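Local coordinates for protein uracil-DNA glycosylase (PDB 4ZBY) that belongs to the uracil-DNA glycosylase superfamily and carries an iron-sulfur cluster and a bound uracil in an alpha/beta fold, at residues H124-I129 with V159-H164. Residues are numbered along the deposited sequence; the frame is centred on the assembly and turned at random.
Sequences HSTKYI and VFPTYH. With URA (uracil), chain C.
T126 and I129, on one face of helix 123-133, rest on P161 and V159 of strand 155-162 in a small, buried, mostly apolar contact. T126 meets the P161 ring with both branches, the two side chains crossing at about a right angle: OG1 lies 3.5 Å and the methyl CG2 3.6 Å from P161 CB. T126 OG1 lies beside the backbone N (chi1 -61°), which leaves CG2 anti to it; OG1 is hydrogen-bonded to T120 OG1 and G122 O. One turn on, I129 and V159 meet at a slant, the I129 CG2 methyl almost equally far from both V159 methyls (3.9 Å to CG2, 4.0 Å to CG1).

At the end of the strand, T162 OG1 donates to Y163 O at 2.8 Å, tilted 30° from the carbonyl plane. Beyond it, H164 NE2 donates a fairly straight bond to uracil O2 (2.8 Å, 161°), and uracil N1 lies in the ring plane at the imidazole edge. H164 ND1 bonds to A166 N, which helps fix the ring's rotation. Uracil is also hydrogen-bonded to N82 OD1, E42 N and F55 N. Strand 117-121, helix 123-133 and parallel strand 155-162 form a beta-alpha-beta crossover, with helix 140-143 and hairpin strand 148-152 inserted; the following loop sets H164 in the uracil pocket, as in other superfamily members.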
loop_
_atom_site.group_PDB
_atom_site.type_symbol
_atom_site.label_atom_id
_atom_site.label_comp_id
_atom_site.label_asym_id
_atom_site.label_seq_id
_atom_site.Cartn_x
_atom_site.Cartn_y
_atom_site.Cartn_z
ATOM N N HIS A 124 -9.231 -2.432 1.460
ATOM C CA HIS A 124 -8.849 -3.592 0.666
ATOM C C HIS A 124 -7.474 -4.096 1.070
ATOM O O HIS A 124 -7.278 -5.298 1.271
ATOM C CB HIS A 124 -8.870 -3.256 -0.823
ATOM C CG HIS A 124 -10.247 -3.006 -1.346
ATOM N ND1 HIS A 124 -10.793 -1.746 -1.454
ATOM C CD2 HIS A 124 -11.211 -3.870 -1.740
ATOM C CE1 HIS A 124 -12.026 -1.841 -1.917
ATOM N NE2 HIS A 124 -12.303 -3.119 -2.106
ATOM N N SER A 125 -6.528 -3.180 1.169
ATOM C CA SER A 125 -5.169 -3.586 1.496
ATOM C C SER A 125 -5.125 -4.064 2.945
ATOM O O SER A 125 -4.428 -5.037 3.272
ATOM C CB SER A 125 -4.177 -2.432 1.262
ATOM O OG SER A 125 -4.490 -1.363 2.126
ATOM N N THR A 126 -5.872 -3.394 3.818
ATOM C CA THR A 126 -5.911 -3.797 5.218
ATOM C C THR A 126 -6.515 -5.192 5.363
ATOM O O THR A 126 -5.957 -6.053 6.037
ATOM C CB THR A 126 -6.721 -2.803 6.090
ATOM O OG1 THR A 126 -6.104 -1.514 6.025
ATOM C CG2 THR A 126 -6.764 -3.251 7.565
ATOM N N LYS A 127 -7.645 -5.428 4.708
ATOM C CA LYS A 127 -8.242 -6.749 4.755
ATOM C C LYS A 127 -7.300 -7.829 4.217
ATOM O O LYS A 127 -7.214 -8.925 4.800
ATOM C CB LYS A 127 -9.566 -6.749 3.976
ATOM C CG LYS A 127 -10.325 -8.063 4.007
ATOM C CD LYS A 127 -11.662 -7.895 3.284
ATOM C CE LYS A 127 -12.654 -8.989 3.661
ATOM N NZ LYS A 127 -12.153 -10.325 3.247
ATOM N N TYR A 128 -6.586 -7.529 3.132
ATOM C CA TYR A 128 -5.667 -8.499 2.547
ATOM C C TYR A 128 -4.539 -8.843 3.527
ATOM O O TYR A 128 -4.268 -10.016 3.809
ATOM C CB TYR A 128 -5.044 -7.987 1.214
ATOM C CG TYR A 128 -4.053 -9.019 0.735
ATOM C CD1 TYR A 128 -2.688 -8.852 0.916
ATOM C CD2 TYR A 128 -4.501 -10.222 0.204
ATOM C CE1 TYR A 128 -1.793 -9.856 0.550
ATOM C CE2 TYR A 128 -3.622 -11.216 -0.164
ATOM C CZ TYR A 128 -2.270 -11.031 0.012
ATOM O OH TYR A 128 -1.416 -12.040 -0.375
ATOM N N ILE A 129 -3.879 -7.814 4.041
ATOM C CA ILE A 129 -2.732 -8.040 4.923
ATOM C C ILE A 129 -3.203 -8.701 6.220
ATOM O O ILE A 129 -2.545 -9.612 6.707
ATOM C CB ILE A 129 -1.950 -6.731 5.227
ATOM C CG1 ILE A 129 -1.254 -6.219 3.955
ATOM C CG2 ILE A 129 -0.939 -6.960 6.374
ATOM C CD1 ILE A 129 -0.207 -7.157 3.367
ATOM N N VAL A 159 2.038 -3.548 11.443
ATOM C CA VAL A 159 1.034 -3.204 10.446
ATOM C C VAL A 159 0.142 -2.107 11.002
ATOM O O VAL A 159 -0.392 -2.218 12.106
ATOM C CB VAL A 159 0.173 -4.426 10.033
ATOM C CG1 VAL A 159 -0.980 -3.990 9.098
ATOM C CG2 VAL A 159 1.037 -5.480 9.358
ATOM N N PHE A 160 -0.006 -1.037 10.240
ATOM C CA PHE A 160 -0.782 0.100 10.701
ATOM C C PHE A 160 -1.823 0.505 9.673
ATOM O O PHE A 160 -1.494 1.130 8.669
ATOM C CB PHE A 160 0.148 1.287 11.005
ATOM C CG PHE A 160 -0.463 2.306 11.891
ATOM C CD1 PHE A 160 -0.037 2.435 13.201
ATOM C CD2 PHE A 160 -1.498 3.127 11.438
ATOM C CE1 PHE A 160 -0.639 3.366 14.052
ATOM C CE2 PHE A 160 -2.100 4.067 12.286
ATOM C CZ PHE A 160 -1.653 4.193 13.576
ATOM N N PRO A 161 -3.094 0.147 9.919
ATOM C CA PRO A 161 -4.112 0.496 8.939
ATOM C C PRO A 161 -4.565 1.943 9.076
ATOM O O PRO A 161 -4.695 2.415 10.190
ATOM C CB PRO A 161 -5.280 -0.453 9.280
ATOM C CG PRO A 161 -4.694 -1.487 10.203
ATOM C CD PRO A 161 -3.597 -0.784 10.945
ATOM N N THR A 162 -4.805 2.621 7.962
ATOM C CA THR A 162 -5.415 3.948 7.968
ATOM C C THR A 162 -6.532 4.040 6.929
ATOM O O THR A 162 -6.737 3.122 6.134
ATOM C CB THR A 162 -4.392 5.045 7.657
ATOM O OG1 THR A 162 -4.125 5.063 6.245
ATOM C CG2 THR A 162 -3.073 4.807 8.408
ATOM N N TYR A 163 -7.255 5.156 6.928
ATOM C CA TYR A 163 -8.206 5.409 5.858
ATOM C C TYR A 163 -7.408 5.647 4.596
ATOM O O TYR A 163 -6.230 5.969 4.649
ATOM C CB TYR A 163 -9.100 6.604 6.176
ATOM C CG TYR A 163 -10.123 6.352 7.260
ATOM C CD1 TYR A 163 -10.839 5.156 7.309
ATOM C CD2 TYR A 163 -10.387 7.313 8.223
ATOM C CE1 TYR A 163 -11.779 4.924 8.298
ATOM C CE2 TYR A 163 -11.336 7.093 9.213
ATOM C CZ TYR A 163 -12.022 5.897 9.248
ATOM O OH TYR A 163 -12.958 5.668 10.235
ATOM N N HIS A 164 -8.036 5.453 3.451
ATOM C CA HIS A 164 -7.364 5.707 2.206
ATOM C C HIS A 164 -7.281 7.210 1.993
ATOM O O HIS A 164 -8.209 7.932 2.336
ATOM C CB HIS A 164 -8.138 5.036 1.080
ATOM C CG HIS A 164 -7.419 5.029 -0.218
ATOM N ND1 HIS A 164 -7.334 6.143 -1.026
ATOM C CD2 HIS A 164 -6.766 4.035 -0.865
ATOM C CE1 HIS A 164 -6.653 5.836 -2.117
ATOM N NE2 HIS A 164 -6.300 4.563 -2.043
HETATM N N1 URA C . -5.490 4.653 -5.114
HETATM C C2 URA C . -4.784 3.589 -4.672
HETATM O O2 URA C . -5.259 2.728 -3.955
HETATM N N3 URA C . -3.574 3.416 -5.218
HETATM C C4 URA C . -2.998 4.198 -6.155
HETATM O O4 URA C . -1.856 3.963 -6.510
HETATM C C5 URA C . -3.758 5.305 -6.583
HETATM C C6 URA C . -4.985 5.522 -6.052
#